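Local coordinates for protein p-nitrophenyl phosphatase (Pho2) (Archaeoglobus fulgidus, PDB 3QGM) that probably acts as a metal-dependent phosphatase of the haloacid dehalogenase (HAD) superfamily, holding a calcium ion in this crystal form, at residues A[51-54]-A[55-58]; A[111-114]-A[115-119]; A[133-136]-A[137-141]; A[171-174]-A[175-178]. All coordinates share one frame; numbering follows the deposited sequence.

Contact 1 of 4, residues A[51-54]-A[55-58]; sequences TRSR and RILL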
ATOM      1  N   THR A  51      14.161 -11.481   3.776  1.00 24.92           N
ATOM      2  CA  THR A  51      13.594 -12.499   4.601  1.00 25.94           C
ATOM      3  C   THR A  51      14.574 -13.557   5.111  1.00 27.08           C
ATOM      4  O   THR A  51      14.257 -14.249   6.053  1.00 27.58           O
ATOM      5  CB  THR A  51      12.472 -13.238   3.823  1.00 27.08           C
ATOM      6  OG1 THR A  51      13.053 -13.944   2.710  1.00 24.69           O
ATOM      7  CG2 THR A  51      11.368 -12.213   3.339  1.00 25.11           C
ATOM      8  N   ARG A  52      15.722 -13.728   4.471  1.00 27.14           N
ATOM      9  CA  ARG A  52      16.654 -14.761   4.898  1.00 26.71           C
ATOM     10  C   ARG A  52      17.906 -14.135   5.554  1.00 26.73           C
ATOM     11  O   ARG A  52      18.336 -13.014   5.209  1.00 27.54           O
ATOM     12  CB  ARG A  52      17.045 -15.652   3.724  1.00 28.10           C
ATOM     13  CG  ARG A  52      15.890 -16.286   2.923  1.00 25.71           C
ATOM     14  CD  ARG A  52      14.801 -16.973   3.753  1.00 25.54           C
ATOM     15  NE  ARG A  52      15.257 -18.004   4.695  1.00 28.31           N
ATOM     16  CZ  ARG A  52      15.421 -19.301   4.422  1.00 28.65           C
ATOM     17  NH1 ARG A  52      15.229 -19.785   3.200  1.00 31.80           N
ATOM     18  NH2 ARG A  52      15.831 -20.120   5.367  1.00 28.64           N
ATOM     19  N   SER A  53      18.423 -14.823   6.563  1.00 25.66           N
ATOM     20  CA  SER A  53      19.573 -14.366   7.320  1.00 25.70           C
ATOM     21  C   SER A  53      20.815 -14.460   6.436  1.00 25.86           C
ATOM     22  O   SER A  53      20.824 -15.191   5.419  1.00 26.30           O
ATOM     23  CB  SER A  53      19.714 -15.220   8.568  1.00 25.27           C
ATOM     24  OG  SER A  53      20.100 -16.549   8.237  1.00 27.65           O
ATOM     25  N   ARG A  54      21.875 -13.757   6.818  1.00 25.24           N
ATOM     26  CA  ARG A  54      23.111 -13.809   6.063  1.00 26.49           C
ATOM     27  C   ARG A  54      23.596 -15.236   5.915  1.00 26.53           C
ATOM     28  O   ARG A  54      24.046 -15.634   4.829  1.00 27.75           O
ATOM     29  CB  ARG A  54      24.225 -12.989   6.712  1.00 26.33           C
ATOM     30  CG  ARG A  54      25.514 -13.082   5.906  1.00 30.80           C
ATOM     31  CD  ARG A  54      26.620 -12.124   6.301  1.00 33.48           C
ATOM     32  NE  ARG A  54      27.038 -12.339   7.668  1.00 37.54           N
ATOM     33  CZ  ARG A  54      28.126 -11.801   8.233  1.00 41.67           C
ATOM     34  NH1 ARG A  54      28.349 -12.038   9.504  1.00 42.25           N
ATOM     35  NH2 ARG A  54      28.957 -10.993   7.559  1.00 43.16           N
ATOM     36  N   ARG A  55      23.545 -16.008   6.988  1.00 26.80           N
ATOM     37  CA  ARG A  55      24.174 -17.318   6.934  1.00 27.94           C
ATOM     38  C   ARG A  55      23.427 -18.260   6.035  1.00 26.73           C
ATOM     39  O   ARG A  55      24.040 -19.111   5.435  1.00 27.85           O
ATOM     40  CB  ARG A  55      24.376 -17.907   8.324  1.00 29.03           C
ATOM     41  CG  ARG A  55      25.219 -19.158   8.321  1.00 32.49           C
ATOM     42  CD  ARG A  55      25.828 -19.407   9.682  1.00 37.72           C
ATOM     43  NE  ARG A  55      26.535 -18.222  10.140  1.00 38.34           N
ATOM     44  CZ  ARG A  55      27.821 -17.982   9.925  1.00 42.94           C
ATOM     45  NH1 ARG A  55      28.591 -18.859   9.265  1.00 41.45           N
ATOM     46  NH2 ARG A  55      28.343 -16.845  10.395  1.00 44.67           N
ATOM     47  N   ILE A  56      22.111 -18.107   5.884  1.00 25.98           N
ATOM     48  CA  ILE A  56      21.392 -18.922   4.850  1.00 25.58           C
ATOM     49  C   ILE A  56      21.971 -18.710   3.444  1.00 26.11           C
ATOM     50  O   ILE A  56      22.271 -19.681   2.689  1.00 26.52           O
ATOM     51  CB  ILE A  56      19.900 -18.609   4.824  1.00 24.62           C
ATOM     52  CG1 ILE A  56      19.257 -18.913   6.191  1.00 25.20           C
ATOM     53  CG2 ILE A  56      19.218 -19.252   3.641  1.00 24.93           C
ATOM     54  CD1 ILE A  56      19.310 -20.322   6.640  1.00 25.36           C
ATOM     55  N   LEU A  57      22.142 -17.443   3.082  1.00 26.33           N
ATOM     56  CA  LEU A  57      22.695 -17.113   1.765  1.00 26.44           C
ATOM     57  C   LEU A  57      24.163 -17.517   1.611  1.00 25.58           C
ATOM     58  O   LEU A  57      24.595 -17.943   0.525  1.00 26.47           O
ATOM     59  CB  LEU A  57      22.470 -15.615   1.467  1.00 27.58           C
ATOM     60  CG  LEU A  57      21.000 -15.243   1.154  1.00 30.23           C
ATOM     61  CD1 LEU A  57      20.827 -13.754   0.829  1.00 35.09           C
ATOM     62  CD2 LEU A  57      20.492 -16.084  -0.024  1.00 32.46           C
ATOM     63  N   LEU A  58      24.929 -17.409   2.689  1.00 24.64           N
ATOM     64  CA  LEU A  58      26.283 -17.944   2.762  1.00 24.67           C
ATOM     65  C   LEU A  58      26.228 -19.430   2.469  1.00 25.37           C
ATOM     66  O   LEU A  58      26.914 -19.924   1.571  1.00 25.65           O
ATOM     67  CB  LEU A  58      26.901 -17.692   4.149  1.00 24.00           C
ATOM     68  CG  LEU A  58      28.342 -18.162   4.431  1.00 27.10           C
ATOM     69  CD1 LEU A  58      29.262 -17.527   3.384  1.00 23.01           C
ATOM     70  CD2 LEU A  58      28.839 -17.919   5.889  1.00 27.41           C
TER
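S53 and I56 meet at the start of helix 54-63, where S53 is the N-cap residue closing the loop that follows strand 42-47. S53 OG accepts from I56 N at 3.5 Å, a weak capping bond by its length although the N-H points well at the oxygen (161°). The serine hydroxyl lies between its own backbone N and carbonyl carbon (chi1 69°), a rotation that aims it forward at the first helical turn. The same oxygen presses against the isoleucine branch that points back toward it, with S53 OG 3.2 Å from I56 CG1. R52 lies across both branches of the same side chain. Its chain bends twice, at chi2 and again at chi3, and so folds the guanidinium back onto I56 instead of extending forward. I56 CG2 sits over the centre of one guanidinium face, 3.8 Å above the plane, while I56 CG1 and CD1 lie beside R52 NH2, each 3.7 Å from it. This is apolar packing against the flat side of a cation. One step on, L58 N donates to R54 O at 2.9 Å, a regular backbone bond of the helix. The arginine side chains of this turn are occupied elsewhere: R54 makes a cation-pi contact with Y78, and R55 NH2 forms a salt bridge with E70. L57 and L58 face strand 73-75, an outer strand of the parallel core sheet, L57 packing on V75 and L58 on I73, with L57 about 7 Å, side chain to side chain, from the metal ligand D16.

Contact 2 of 4, residues A[111-114]-A[115-119]; sequences EIVD and YDEAE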
ATOM      1  N   GLU A 111      16.776  -5.302  20.430  1.00 31.56           N
ATOM      2  CA  GLU A 111      15.727  -5.864  21.266  1.00 32.47           C
ATOM      3  C   GLU A 111      14.383  -5.753  20.559  1.00 31.92           C
ATOM      4  O   GLU A 111      13.948  -4.637  20.244  1.00 31.51           O
ATOM      5  CB  GLU A 111      15.669  -5.090  22.587  1.00 32.89           C
ATOM      6  CG  GLU A 111      14.607  -5.584  23.573  1.00 36.38           C
ATOM      7  CD  GLU A 111      14.528  -4.775  24.882  1.00 39.58           C
ATOM      8  OE1 GLU A 111      15.360  -3.873  25.109  1.00 44.50           O
ATOM      9  OE2 GLU A 111      13.601  -5.031  25.680  1.00 41.98           O
ATOM     10  N   ILE A 112      13.718  -6.889  20.349  1.00 31.76           N
ATOM     11  CA  ILE A 112      12.451  -6.939  19.657  1.00 30.71           C
ATOM     12  C   ILE A 112      11.309  -6.640  20.607  1.00 32.28           C
ATOM     13  O   ILE A 112      11.088  -7.369  21.580  1.00 32.42           O
ATOM     14  CB  ILE A 112      12.196  -8.286  18.974  1.00 32.02           C
ATOM     15  CG1 ILE A 112      13.400  -8.737  18.128  1.00 32.46           C
ATOM     16  CG2 ILE A 112      10.924  -8.221  18.064  1.00 31.21           C
ATOM     17  CD1 ILE A 112      13.714  -7.814  16.989  1.00 33.35           C
ATOM     18  N   VAL A 113      10.566  -5.562  20.349  1.00 31.27           N
ATOM     19  CA  VAL A 113       9.503  -5.172  21.253  1.00 32.05           C
ATOM     20  C   VAL A 113       8.182  -4.935  20.513  1.00 32.76           C
ATOM     21  O   VAL A 113       8.096  -5.025  19.269  1.00 31.46           O
ATOM     22  CB  VAL A 113       9.928  -3.908  22.050  1.00 32.51           C
ATOM     23  CG1 VAL A 113      11.196  -4.230  22.883  1.00 32.90           C
ATOM     24  CG2 VAL A 113      10.189  -2.720  21.098  1.00 31.41           C
ATOM     25  N   ASP A 114       7.156  -4.604  21.281  1.00 34.71           N
ATOM     26  CA  ASP A 114       5.847  -4.306  20.712  1.00 35.59           C
ATOM     27  C   ASP A 114       5.939  -2.989  19.970  1.00 35.28           C
ATOM     28  O   ASP A 114       6.829  -2.186  20.223  1.00 33.87           O
ATOM     29  CB  ASP A 114       4.793  -4.205  21.816  1.00 36.62           C
ATOM     30  CG  ASP A 114       4.662  -5.470  22.614  1.00 41.05           C
ATOM     31  OD1 ASP A 114       5.098  -6.536  22.126  1.00 47.37           O
ATOM     32  OD2 ASP A 114       4.121  -5.414  23.732  1.00 44.59           O
ATOM     33  N   TYR A 115       5.004  -2.777  19.045  1.00 36.25           N
ATOM     34  CA  TYR A 115       5.010  -1.613  18.169  1.00 34.96           C
ATOM     35  C   TYR A 115       4.956  -0.295  18.935  1.00 35.26           C
ATOM     36  O   TYR A 115       5.556   0.677  18.508  1.00 34.48           O
ATOM     37  CB  TYR A 115       3.842  -1.680  17.156  1.00 35.46           C
ATOM     38  CG  TYR A 115       2.457  -1.429  17.744  1.00 35.98           C
ATOM     39  CD1 TYR A 115       1.668  -2.475  18.246  1.00 39.75           C
ATOM     40  CD2 TYR A 115       1.953  -0.149  17.839  1.00 36.49           C
ATOM     41  CE1 TYR A 115       0.382  -2.223  18.791  1.00 38.45           C
ATOM     42  CE2 TYR A 115       0.700   0.096  18.388  1.00 37.40           C
ATOM     43  CZ  TYR A 115      -0.076  -0.934  18.846  1.00 36.28           C
ATOM     44  OH  TYR A 115      -1.294  -0.631  19.381  1.00 38.16           O
ATOM     45  N   ASP A 116       4.297  -0.279  20.092  1.00 35.41           N
ATOM     46  CA  ASP A 116       4.158   0.922  20.911  1.00 36.07           C
ATOM     47  C   ASP A 116       5.341   1.181  21.829  1.00 36.80           C
ATOM     48  O   ASP A 116       5.380   2.197  22.487  1.00 36.64           O
ATOM     49  CB  ASP A 116       2.832   0.887  21.734  1.00 37.28           C
ATOM     50  CG  ASP A 116       2.673  -0.417  22.584  1.00 39.20           C
ATOM     51  OD1 ASP A 116       3.581  -1.267  22.541  1.00 44.09           O
ATOM     52  OD2 ASP A 116       1.643  -0.594  23.280  1.00 41.69           O
ATOM     53  N   GLU A 117       6.299   0.262  21.894  1.00 37.14           N
ATOM     54  CA  GLU A 117       7.506   0.477  22.699  1.00 37.46           C
ATOM     55  C   GLU A 117       8.701   0.749  21.809  1.00 35.75           C
ATOM     56  O   GLU A 117       9.709   1.225  22.287  1.00 35.16           O
ATOM     57  CB  GLU A 117       7.822  -0.775  23.541  1.00 38.50           C
ATOM     58  CG  GLU A 117       6.766  -1.103  24.614  1.00 43.40           C
ATOM     59  CD  GLU A 117       6.814  -2.566  25.133  1.00 48.64           C
ATOM     60  OE1 GLU A 117       7.413  -3.485  24.490  1.00 51.30           O
ATOM     61  OE2 GLU A 117       6.206  -2.794  26.203  1.00 53.86           O
ATOM     62  N   ALA A 118       8.590   0.426  20.517  1.00 33.54           N
ATOM     63  CA  ALA A 118       9.731   0.514  19.606  1.00 32.90           C
ATOM     64  C   ALA A 118      10.302   1.913  19.478  1.00 32.41           C
ATOM     65  O   ALA A 118       9.542   2.869  19.436  1.00 34.36           O
ATOM     66  CB  ALA A 118       9.321   0.011  18.210  1.00 31.28           C
ATOM     67  N   GLU A 119      11.624   2.021  19.374  1.00 31.41           N
ATOM     68  CA  GLU A 119      12.277   3.225  18.873  1.00 32.50           C
ATOM     69  C   GLU A 119      12.481   3.181  17.352  1.00 30.37           C
ATOM     70  O   GLU A 119      12.682   4.212  16.740  1.00 30.62           O
ATOM     71  CB  GLU A 119      13.655   3.428  19.497  1.00 33.25           C
ATOM     72  CG  GLU A 119      13.815   2.891  20.906  1.00 39.05           C
ATOM     73  CD  GLU A 119      15.293   2.776  21.274  1.00 42.59           C
ATOM     74  OE1 GLU A 119      16.033   3.717  20.876  1.00 49.38           O
ATOM     75  OE2 GLU A 119      15.701   1.763  21.901  1.00 38.27           O
TER
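D114 O is the acceptor on which this tight turn closes. E117 N donates to it at 3.0 Å, coming from above the carbonyl plane, 57° out of it, and A118 N adds a weak, strongly bent bond at 3.2 Å. With Y115 and D116 both at helix-like backbone angles between the two ends, D114-E117 forms a type I beta turn. The glutamate side chain answers in the other direction: E117 OE1 takes a weak bond from D114 N at 3.4 Å. E117 CG stands anti to its carbonyl carbon (chi1 -65°) and the chain runs extended from there, which carries the carboxylate back along the start of the turn, across V113. There OE1 of E117 touches V113 CB at 3.5 Å. V113 CG2 packs on the methyl of A118, 4.1 Å from its CB. The carboxylates of D114 and E117 lie side by side, pointing the same way with planes only 6° apart, and OD2 of D114 is 3.9 Å from OE1 of E117. D116 swings its own carboxylate back so that its OD1 meets D114 CB at 3.3 Å. Farther out, R143 NH1 bonds A118 O and, weakly, Y115 O, while Y115 OH is bonded by R139; both arginines come from the neighbouring helix 131-143. V113 pairs by its backbone with V93, continuing the edge of the sheet. Three acidic groups thus gather on one exposed bend; the weak bond from D114 N eases only E117, and the crowding of like charges would probably raise the proton affinity of the group somewhat.

Contact 3 of 4, residues A[133-136]-A[137-141]; sequences LMTK and ALRAC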
ATOM      1  N   LEU A 133      -0.836  -6.989  11.625  1.00 27.23           N
ATOM      2  CA  LEU A 133       0.535  -6.504  11.457  1.00 26.23           C
ATOM      3  C   LEU A 133       0.570  -5.139  10.727  1.00 24.75           C
ATOM      4  O   LEU A 133       1.380  -4.254  11.088  1.00 24.04           O
ATOM      5  CB  LEU A 133       1.365  -7.546  10.719  1.00 27.25           C
ATOM      6  CG  LEU A 133       2.865  -7.446  10.733  1.00 28.67           C
ATOM      7  CD1 LEU A 133       3.400  -7.071  12.133  1.00 30.57           C
ATOM      8  CD2 LEU A 133       3.396  -8.813  10.280  1.00 33.59           C
HETATM    9  N   MSE A 134      -0.319  -4.921   9.756  1.00 23.85           N
HETATM   10  CA  MSE A 134      -0.351  -3.615   9.093  0.60 23.92           C
HETATM   11  C   MSE A 134      -0.848  -2.521  10.034  1.00 23.10           C
HETATM   12  O   MSE A 134      -0.391  -1.391   9.955  1.00 24.64           O
HETATM   13  CB  MSE A 134      -1.171  -3.634   7.812  0.60 23.42           C
HETATM   14  CG  MSE A 134      -1.079  -2.311   7.071  0.60 23.26           C
HETATM   15 SE   MSE A 134       0.594  -2.126   6.122  0.36 23.40          SE
HETATM   16  CE  MSE A 134       0.223  -3.497   4.794  0.60 27.18           C
ATOM     17  N   THR A 135      -1.777  -2.850  10.921  1.00 23.94           N
ATOM     18  CA  THR A 135      -2.243  -1.915  11.932  1.00 23.88           C
ATOM     19  C   THR A 135      -1.077  -1.500  12.805  1.00 24.21           C
ATOM     20  O   THR A 135      -0.911  -0.311  13.104  1.00 23.87           O
ATOM     21  CB  THR A 135      -3.359  -2.524  12.799  1.00 23.38           C
ATOM     22  OG1 THR A 135      -4.505  -2.749  11.991  1.00 25.85           O
ATOM     23  CG2 THR A 135      -3.776  -1.654  13.937  1.00 25.13           C
ATOM     24  N   LYS A 136      -0.285  -2.468  13.224  1.00 24.92           N
ATOM     25  CA  LYS A 136       0.849  -2.152  14.104  1.00 25.78           C
ATOM     26  C   LYS A 136       1.861  -1.226  13.439  1.00 25.26           C
ATOM     27  O   LYS A 136       2.349  -0.303  14.061  1.00 23.94           O
ATOM     28  CB  LYS A 136       1.529  -3.419  14.607  1.00 26.29           C
ATOM     29  CG  LYS A 136       0.624  -4.324  15.500  1.00 31.05           C
ATOM     30  CD  LYS A 136       1.462  -5.416  16.135  1.00 34.38           C
ATOM     31  CE  LYS A 136       0.754  -6.103  17.308  1.00 36.94           C
ATOM     32  NZ  LYS A 136       0.385  -7.488  16.946  1.00 40.00           N
ATOM     33  N   ALA A 137       2.156  -1.496  12.172  1.00 25.01           N
ATOM     34  CA  ALA A 137       3.092  -0.689  11.370  1.00 24.90           C
ATOM     35  C   ALA A 137       2.544   0.700  11.214  1.00 24.24           C
ATOM     36  O   ALA A 137       3.251   1.666  11.433  1.00 24.61           O
ATOM     37  CB  ALA A 137       3.294  -1.329   9.970  1.00 24.10           C
ATOM     38  N   LEU A 138       1.271   0.789  10.826  1.00 24.41           N
ATOM     39  CA  LEU A 138       0.572   2.059  10.759  1.00 24.57           C
ATOM     40  C   LEU A 138       0.748   2.854  12.088  1.00 25.74           C
ATOM     41  O   LEU A 138       1.123   4.034  12.098  1.00 25.09           O
ATOM     42  CB  LEU A 138      -0.915   1.840  10.426  1.00 24.57           C
ATOM     43  CG  LEU A 138      -1.829   3.061  10.640  1.00 23.81           C
ATOM     44  CD1 LEU A 138      -1.475   4.122   9.570  1.00 24.91           C
ATOM     45  CD2 LEU A 138      -3.296   2.678  10.597  1.00 24.85           C
ATOM     46  N   ARG A 139       0.446   2.214  13.205  1.00 26.92           N
ATOM     47  CA  ARG A 139       0.530   2.951  14.470  1.00 27.68           C
ATOM     48  C   ARG A 139       1.966   3.368  14.779  1.00 27.74           C
ATOM     49  O   ARG A 139       2.197   4.486  15.219  1.00 28.80           O
ATOM     50  CB  ARG A 139      -0.102   2.137  15.587  1.00 27.76           C
ATOM     51  CG  ARG A 139      -1.611   1.975  15.337  1.00 28.70           C
ATOM     52  CD  ARG A 139      -2.268   1.122  16.402  1.00 29.85           C
ATOM     53  NE  ARG A 139      -3.669   0.958  16.174  1.00 30.79           N
ATOM     54  CZ  ARG A 139      -4.463   0.160  16.880  1.00 32.44           C
ATOM     55  NH1 ARG A 139      -3.973  -0.555  17.896  1.00 28.79           N
ATOM     56  NH2 ARG A 139      -5.758   0.102  16.576  1.00 33.13           N
ATOM     57  N   ALA A 140       2.930   2.497  14.521  1.00 27.52           N
ATOM     58  CA  ALA A 140       4.357   2.853  14.688  1.00 27.68           C
ATOM     59  C   ALA A 140       4.788   4.037  13.817  1.00 28.06           C
ATOM     60  O   ALA A 140       5.532   4.969  14.228  1.00 27.34           O
ATOM     61  CB  ALA A 140       5.226   1.621  14.386  1.00 26.58           C
ATOM     62  N   CYS A 141       4.299   4.023  12.595  1.00 27.78           N
ATOM     63  CA  CYS A 141       4.671   5.030  11.642  1.00 28.95           C
ATOM     64  C   CYS A 141       4.076   6.415  12.070  1.00 29.00           C
ATOM     65  O   CYS A 141       4.770   7.418  12.077  1.00 28.06           O
ATOM     66  CB  CYS A 141       4.172   4.545  10.289  1.00 29.49           C
ATOM     67  SG  CYS A 141       4.790   5.417   8.936  1.00 33.55           S
TER
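T135 and R139 lie side by side one helical turn apart, pointing the same way. T135 CG2 stands anti to its backbone N (chi1, measured to OG1, -66°), which turns the methyl outward and forward, toward R139, to rest over one face of its guanidinium, 3.4 Å above the plane and displaced toward its rim. R139 NE, at 3.4 Å from T135 CG2, is the nearest atom of that group. The threonine hydroxyl is turned the other way and bonds F131 O, one turn back. R139 leaves the helix with CG anti to its carbonyl carbon and then runs straight from CG to NE; its CG passes 3.3 Å from T135 O, the same carbonyl that accepts R139 N at 2.9 Å. These residues belong to helix 131-143, the crossover of the beta-alpha-beta unit between strands 120-123 and 146-149. From this helix R139 reaches across the dimer interface, where NH2 forms a salt bridge with D160 of the second subunit and NE bonds P162 O of the same neighbour. A leucine here would probably leave D160 of the second subunit without its cationic mate and P162 O without its donor. K136 extends as far as CE and bends only at chi4 (110°), which brings NZ to its salt bridge with E132. On another side of the helix L138, CG anti to its backbone N (chi1 167°), packs on T177 of helix 167-177 and on I163 of the second subunit. A137 CB lies beside two successive carbonyls, 3.7 Å from both L133 O and M134 O.

Contact 4 of 4, residues A[171-174]-A[175-178]; sequences GALY and WMTG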
ATOM      1  N   GLY A 171       4.554   1.408   0.330  1.00 20.72           N
ATOM      2  CA  GLY A 171       3.521   2.116  -0.369  1.00 23.34           C
ATOM      3  C   GLY A 171       2.264   2.275   0.465  1.00 22.70           C
ATOM      4  O   GLY A 171       1.646   3.358   0.486  1.00 24.02           O
ATOM      5  N   ALA A 172       1.891   1.213   1.172  1.00 22.43           N
ATOM      6  CA  ALA A 172       0.731   1.293   2.073  1.00 22.32           C
ATOM      7  C   ALA A 172       0.927   2.385   3.134  1.00 21.15           C
ATOM      8  O   ALA A 172       0.080   3.213   3.314  1.00 22.49           O
ATOM      9  CB  ALA A 172       0.447  -0.047   2.718  1.00 21.59           C
ATOM     10  N   LEU A 173       2.071   2.384   3.804  1.00 21.25           N
ATOM     11  CA  LEU A 173       2.361   3.330   4.866  1.00 21.36           C
ATOM     12  C   LEU A 173       2.451   4.754   4.340  1.00 21.55           C
ATOM     13  O   LEU A 173       1.895   5.669   4.944  1.00 23.18           O
ATOM     14  CB  LEU A 173       3.653   2.934   5.573  1.00 21.51           C
ATOM     15  CG  LEU A 173       3.581   1.640   6.368  1.00 23.27           C
ATOM     16  CD1 LEU A 173       4.965   1.331   6.926  1.00 25.01           C
ATOM     17  CD2 LEU A 173       2.476   1.749   7.477  1.00 24.84           C
ATOM     18  N   TYR A 174       3.074   4.927   3.180  1.00 21.98           N
ATOM     19  CA  TYR A 174       3.153   6.215   2.508  1.00 21.52           C
ATOM     20  C   TYR A 174       1.755   6.758   2.186  1.00 21.58           C
ATOM     21  O   TYR A 174       1.447   7.947   2.431  1.00 20.55           O
ATOM     22  CB  TYR A 174       3.995   6.148   1.198  1.00 21.33           C
ATOM     23  CG  TYR A 174       3.843   7.431   0.403  1.00 25.46           C
ATOM     24  CD1 TYR A 174       4.462   8.602   0.803  1.00 27.17           C
ATOM     25  CD2 TYR A 174       2.978   7.497  -0.676  1.00 31.34           C
ATOM     26  CE1 TYR A 174       4.281   9.806   0.078  1.00 28.96           C
ATOM     27  CE2 TYR A 174       2.781   8.669  -1.375  1.00 33.33           C
ATOM     28  CZ  TYR A 174       3.425   9.817  -0.992  1.00 31.37           C
ATOM     29  OH  TYR A 174       3.216  10.941  -1.740  1.00 34.34           O
ATOM     30  N   TRP A 175       0.916   5.919   1.607  1.00 19.91           N
ATOM     31  CA  TRP A 175      -0.390   6.408   1.246  1.00 21.82           C
ATOM     32  C   TRP A 175      -1.226   6.835   2.435  1.00 22.26           C
ATOM     33  O   TRP A 175      -1.932   7.860   2.372  1.00 23.62           O
ATOM     34  CB  TRP A 175      -1.125   5.384   0.422  1.00 21.08           C
ATOM     35  CG  TRP A 175      -2.306   5.872  -0.256  1.00 22.68           C
ATOM     36  CD1 TRP A 175      -3.586   5.812   0.183  1.00 22.68           C
ATOM     37  CD2 TRP A 175      -2.353   6.389  -1.575  1.00 24.87           C
ATOM     38  NE1 TRP A 175      -4.433   6.309  -0.779  1.00 25.85           N
ATOM     39  CE2 TRP A 175      -3.700   6.644  -1.878  1.00 24.12           C
ATOM     40  CE3 TRP A 175      -1.377   6.628  -2.554  1.00 27.67           C
ATOM     41  CZ2 TRP A 175      -4.104   7.213  -3.091  1.00 26.45           C
ATOM     42  CZ3 TRP A 175      -1.765   7.148  -3.747  1.00 27.87           C
ATOM     43  CH2 TRP A 175      -3.134   7.448  -4.013  1.00 28.76           C
HETATM   44  N   MSE A 176      -1.115   6.095   3.536  1.00 23.21           N
HETATM   45  CA  MSE A 176      -1.942   6.338   4.693  1.00 22.88           C
HETATM   46  C   MSE A 176      -1.405   7.487   5.552  1.00 24.21           C
HETATM   47  O   MSE A 176      -2.178   8.170   6.189  1.00 23.82           O
HETATM   48  CB  MSE A 176      -2.039   5.052   5.542  1.00 23.42           C
HETATM   49  CG  MSE A 176      -2.862   3.936   4.843  1.00 20.89           C
HETATM   50 SE   MSE A 176      -3.181   2.528   6.122  0.60 22.58          SE
HETATM   51  CE  MSE A 176      -1.371   1.854   6.319  1.00 17.50           C
ATOM     52  N   THR A 177      -0.093   7.668   5.605  1.00 24.21           N
ATOM     53  CA  THR A 177       0.533   8.563   6.614  1.00 26.10           C
ATOM     54  C   THR A 177       1.328   9.700   6.011  1.00 27.07           C
ATOM     55  O   THR A 177       1.658  10.632   6.724  1.00 28.14           O
ATOM     56  CB  THR A 177       1.547   7.854   7.498  1.00 26.37           C
ATOM     57  OG1 THR A 177       2.664   7.448   6.692  1.00 24.51           O
ATOM     58  CG2 THR A 177       0.963   6.650   8.257  1.00 25.60           C
ATOM     59  N   GLY A 178       1.688   9.594   4.729  1.00 28.27           N
ATOM     60  CA  GLY A 178       2.595  10.559   4.107  1.00 29.19           C
ATOM     61  C   GLY A 178       4.068  10.290   4.367  1.00 29.24           C
ATOM     62  O   GLY A 178       4.900  10.921   3.769  1.00 30.12           O
TER
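With chi1 at 66°, T177 holds OG1 between its backbone N and carbonyl carbon, and from there the hydroxyl turns back up the helix and donates to L173 O at 2.6 Å. T177 N donates to the same carbonyl at 2.9 Å, so two donors grip L173 O, the hydroxyl from well above the carbonyl plane. OG1 is bonded to R179 N as well, linking the last turn to the departing chain. M176, a selenomethionine, has CG anti to its carbonyl carbon and bends at its last torsion, which lays CE across L173, 4.0 Å from its CD2, and 3.6 Å from A172 O. Y174 swings CG anti to its backbone N (chi1 170°); one side of its ring skirts the backbone of W175, the other comes near G178, with Y174 CD1 3.8 Å from G178 O. Beyond this chain, the Y174 ring meets W175 of the second subunit at about 45°, and W175 meets Y174 there in return. A serine in place of Y174 would probably deprive W175 of the second subunit of its ring partner and open a gap beside G178. G178 N closes the turn on Y174 O at 2.8 Å. Positive phi at G178 follows the last helical residue, the glycine-terminated C-terminal end common to many alpha-helices, here finishing helix 167-177 at the dimer interface.

How the contacts relate
Contact 1 belongs to the core domain that carries the calcium site; contacts 2, 3 and 4 gather round the second parallel sheet, consistent with the cap domain of UmpH-like HAD phosphatases. Contacts 2 and 3 touch through Y115, whose CD1 packs 3.5 Å from K136 CG. Contacts 3 and 4 join helices 131-143 and 167-177 by apolar packing, L138 CD1 meeting T177 CG2 at 3.7 Å, and both face the second subunit. Contact 3 is the most buried, contact 2 lies at the surface, and contacts 1 and 4 are mixed. Their chemistry follows: a helix start with a serine cap, an acidic turn, an arginine serving the dimer, and a helix end closed by threonine and glycine.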